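Local atomic coordinates of VlsE1 (Borreliella burgdorferi, PDB entry 1L8W), a protein that serves as a variable surface lipoprotein antigen of the Lyme disease spirochaete and probably helps it evade the host immune response. Residues A[57-62]-A[134-139]. Numbering follows the deposited sequence.
Sequences PKKSDV and GTAAIG
The carbonyl oxygen of Pro57 is gripped twice. Ile138 N donates to Pro57 O at 3.2 Å in a nearly straight bond, tilted modestly from the carbonyl plane. A water also donates to this oxygen and accepts from Gly139 N, so it bridges the two segments. Two residues on, Lys59 N donates to Ala136 O at 2.9 Å, close to head-on (C=O...N angle 167°). The two bonds flank Lys58 and Ala137, whose CA atoms lie 4.3 Å apart.

The Lys59 side chain runs across the backbone of 134-139. Its CG presses on Ala136 O at 3.0 Å, and its CE lies 3.3 Å from Ala137 O. The chain is extended until it bends at its last torsion (chi4 -67°). NZ is held by three backbone carbonyls, those of Gly280, Ala282 and Gly285. Lys59 thus ties a third part of the chain to this junction.

The CD1 end of Ile138 packs on Pro57 and Val62. CD1 meets Pro57 CB at 3.8 Å, the two side chains crossing at about a right angle, and also reaches Val62 CG2. Ala305 and Val309 of helix 294-333 touch Ile138 as well. At the more open edge, a second water links Ser60 OG to Thr135 O. Asp61 folds back so that OD2 accepts from Lys58 N at 2.6 Å, and the same oxygen forms a salt bridge with Lys54. These bonds probably help fix the turn leading into helix 59-80.

The pattern is a single antiparallel beta bridge around a non-hydrogen-bonded pair. It joins the entry to helix 59-80 with the loop that follows helix 106-131, within the largely helical fold of this Borrelia lipoprotein.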
ATOM      1  N   PRO A  57       3.053 -13.537   4.318  1.00 18.71           N
ATOM      2  CA  PRO A  57       3.761 -12.344   4.790  1.00 17.77           C
ATOM      3  C   PRO A  57       2.967 -11.600   5.860  1.00 17.62           C
ATOM      4  O   PRO A  57       1.731 -11.569   5.846  1.00 18.20           O
ATOM      5  CB  PRO A  57       3.956 -11.525   3.510  1.00 17.64           C
ATOM      6  CG  PRO A  57       2.835 -11.985   2.628  1.00 16.35           C
ATOM      7  CD  PRO A  57       2.786 -13.458   2.872  1.00 19.16           C
ATOM      8  N   LYS A  58       3.683 -10.995   6.788  1.00 17.56           N
ATOM      9  CA  LYS A  58       3.045 -10.278   7.875  1.00 16.30           C
ATOM     10  C   LYS A  58       3.140  -8.770   7.712  1.00 15.73           C
ATOM     11  O   LYS A  58       3.981  -8.256   6.970  1.00 14.47           O
ATOM     12  CB  LYS A  58       3.705 -10.660   9.202  1.00 19.13           C
ATOM     13  CG  LYS A  58       3.845 -12.151   9.440  1.00 20.57           C
ATOM     14  CD  LYS A  58       2.489 -12.823   9.544  1.00 24.70           C
ATOM     15  CE  LYS A  58       2.632 -14.220  10.134  1.00 26.99           C
ATOM     16  NZ  LYS A  58       1.414 -15.037   9.926  1.00 32.02           N
ATOM     17  N   LYS A  59       2.269  -8.068   8.425  1.00 14.28           N
ATOM     18  CA  LYS A  59       2.277  -6.623   8.415  1.00 14.50           C
ATOM     19  C   LYS A  59       3.630  -6.164   8.979  1.00 16.90           C
ATOM     20  O   LYS A  59       4.083  -5.064   8.696  1.00 17.63           O
ATOM     21  CB  LYS A  59       1.140  -6.091   9.282  1.00 14.20           C
ATOM     22  CG  LYS A  59      -0.262  -6.434   8.775  1.00 11.63           C
ATOM     23  CD  LYS A  59      -1.311  -5.924   9.760  1.00 11.07           C
ATOM     24  CE  LYS A  59      -2.745  -6.259   9.339  1.00 15.06           C
ATOM     25  NZ  LYS A  59      -3.177  -5.529   8.104  1.00 14.65           N
ATOM     26  N   SER A  60       4.267  -7.013   9.783  1.00 15.80           N
ATOM     27  CA  SER A  60       5.565  -6.673  10.362  1.00 16.96           C
ATOM     28  C   SER A  60       6.660  -6.743   9.285  1.00 15.37           C
ATOM     29  O   SER A  60       7.683  -6.068   9.385  1.00 14.13           O
ATOM     30  CB  SER A  60       5.895  -7.615  11.531  1.00 14.58           C
ATOM     31  OG  SER A  60       6.092  -8.944  11.086  1.00 20.10           O
ATOM     32  N   ASP A  61       6.430  -7.557   8.257  1.00 14.57           N
ATOM     33  CA  ASP A  61       7.372  -7.680   7.156  1.00 15.77           C
ATOM     34  C   ASP A  61       7.420  -6.348   6.405  1.00 16.74           C
ATOM     35  O   ASP A  61       8.445  -5.999   5.804  1.00 16.76           O
ATOM     36  CB  ASP A  61       6.947  -8.789   6.188  1.00 18.19           C
ATOM     37  CG  ASP A  61       7.192 -10.171   6.744  1.00 18.54           C
ATOM     38  OD1 ASP A  61       8.315 -10.417   7.227  1.00 22.35           O
ATOM     39  OD2 ASP A  61       6.270 -11.010   6.699  1.00 19.53           O
ATOM     40  N   VAL A  62       6.313  -5.609   6.457  1.00 13.55           N
ATOM     41  CA  VAL A  62       6.216  -4.318   5.794  1.00 16.99           C
ATOM     42  C   VAL A  62       7.163  -3.320   6.457  1.00 17.30           C
ATOM     43  O   VAL A  62       7.820  -2.519   5.791  1.00 16.95           O
ATOM     44  CB  VAL A  62       4.763  -3.768   5.858  1.00 19.01           C
ATOM     45  CG1 VAL A  62       4.696  -2.380   5.223  1.00 18.21           C
ATOM     46  CG2 VAL A  62       3.819  -4.726   5.149  1.00 12.37           C
ATOM     47  N   GLY A 134       1.893  -2.793  12.379  1.00 21.01           N
ATOM     48  CA  GLY A 134       1.080  -3.987  12.520  1.00 21.52           C
ATOM     49  C   GLY A 134       1.881  -5.236  12.816  1.00 21.32           C
ATOM     50  O   GLY A 134       3.100  -5.263  12.618  1.00 20.01           O
ATOM     51  N   THR A 135       1.201  -6.274  13.296  1.00 19.21           N
ATOM     52  CA  THR A 135       1.878  -7.532  13.589  1.00 21.83           C
ATOM     53  C   THR A 135       1.128  -8.720  12.977  1.00 20.05           C
ATOM     54  O   THR A 135       1.713  -9.770  12.736  1.00 19.80           O
ATOM     55  CB  THR A 135       2.058  -7.754  15.126  1.00 22.78           C
ATOM     56  OG1 THR A 135       0.779  -7.767  15.771  1.00 25.33           O
ATOM     57  CG2 THR A 135       2.912  -6.643  15.734  1.00 22.41           C
ATOM     58  N   ALA A 136      -0.161  -8.537  12.706  1.00 19.54           N
ATOM     59  CA  ALA A 136      -0.971  -9.603  12.124  1.00 18.98           C
ATOM     60  C   ALA A 136      -0.640  -9.850  10.657  1.00 17.80           C
ATOM     61  O   ALA A 136       0.157  -9.141  10.046  1.00 19.67           O
ATOM     62  CB  ALA A 136      -2.472  -9.284  12.284  1.00 19.51           C
ATOM     63  N   ALA A 137      -1.248 -10.881  10.096  1.00 17.95           N
ATOM     64  CA  ALA A 137      -1.030 -11.212   8.700  1.00 17.14           C
ATOM     65  C   ALA A 137      -1.499 -10.049   7.828  1.00 18.34           C
ATOM     66  O   ALA A 137      -2.423  -9.313   8.195  1.00 17.67           O
ATOM     67  CB  ALA A 137      -1.803 -12.480   8.346  1.00 14.57           C
ATOM     68  N   ILE A 138      -0.850  -9.867   6.687  1.00 19.70           N
ATOM     69  CA  ILE A 138      -1.240  -8.805   5.775  1.00 21.07           C
ATOM     70  C   ILE A 138      -2.640  -9.172   5.306  1.00 22.93           C
ATOM     71  O   ILE A 138      -3.477  -8.310   5.058  1.00 24.13           O
ATOM     72  CB  ILE A 138      -0.275  -8.732   4.575  1.00 21.40           C
ATOM     73  CG1 ILE A 138       1.030  -8.067   5.009  1.00 17.35           C
ATOM     74  CG2 ILE A 138      -0.916  -7.991   3.406  1.00 20.52           C
ATOM     75  CD1 ILE A 138       2.157  -8.267   4.015  1.00 19.02           C
ATOM     76  N   GLY A 139      -2.883 -10.475   5.209  1.00 25.16           N
ATOM     77  CA  GLY A 139      -4.178 -10.967   4.785  1.00 26.64           C
ATOM     78  C   GLY A 139      -4.956 -11.622   5.912  1.00 27.45           C
ATOM     79  O   GLY A 139      -5.430 -12.751   5.772  1.00 28.88           O
TER
HETATM   80  O   HOH W   1      -0.713 -12.922   4.953  1.00 17.73           O
HETATM   81  O   HOH W   2       4.505 -10.090  12.943  1.00 31.09           O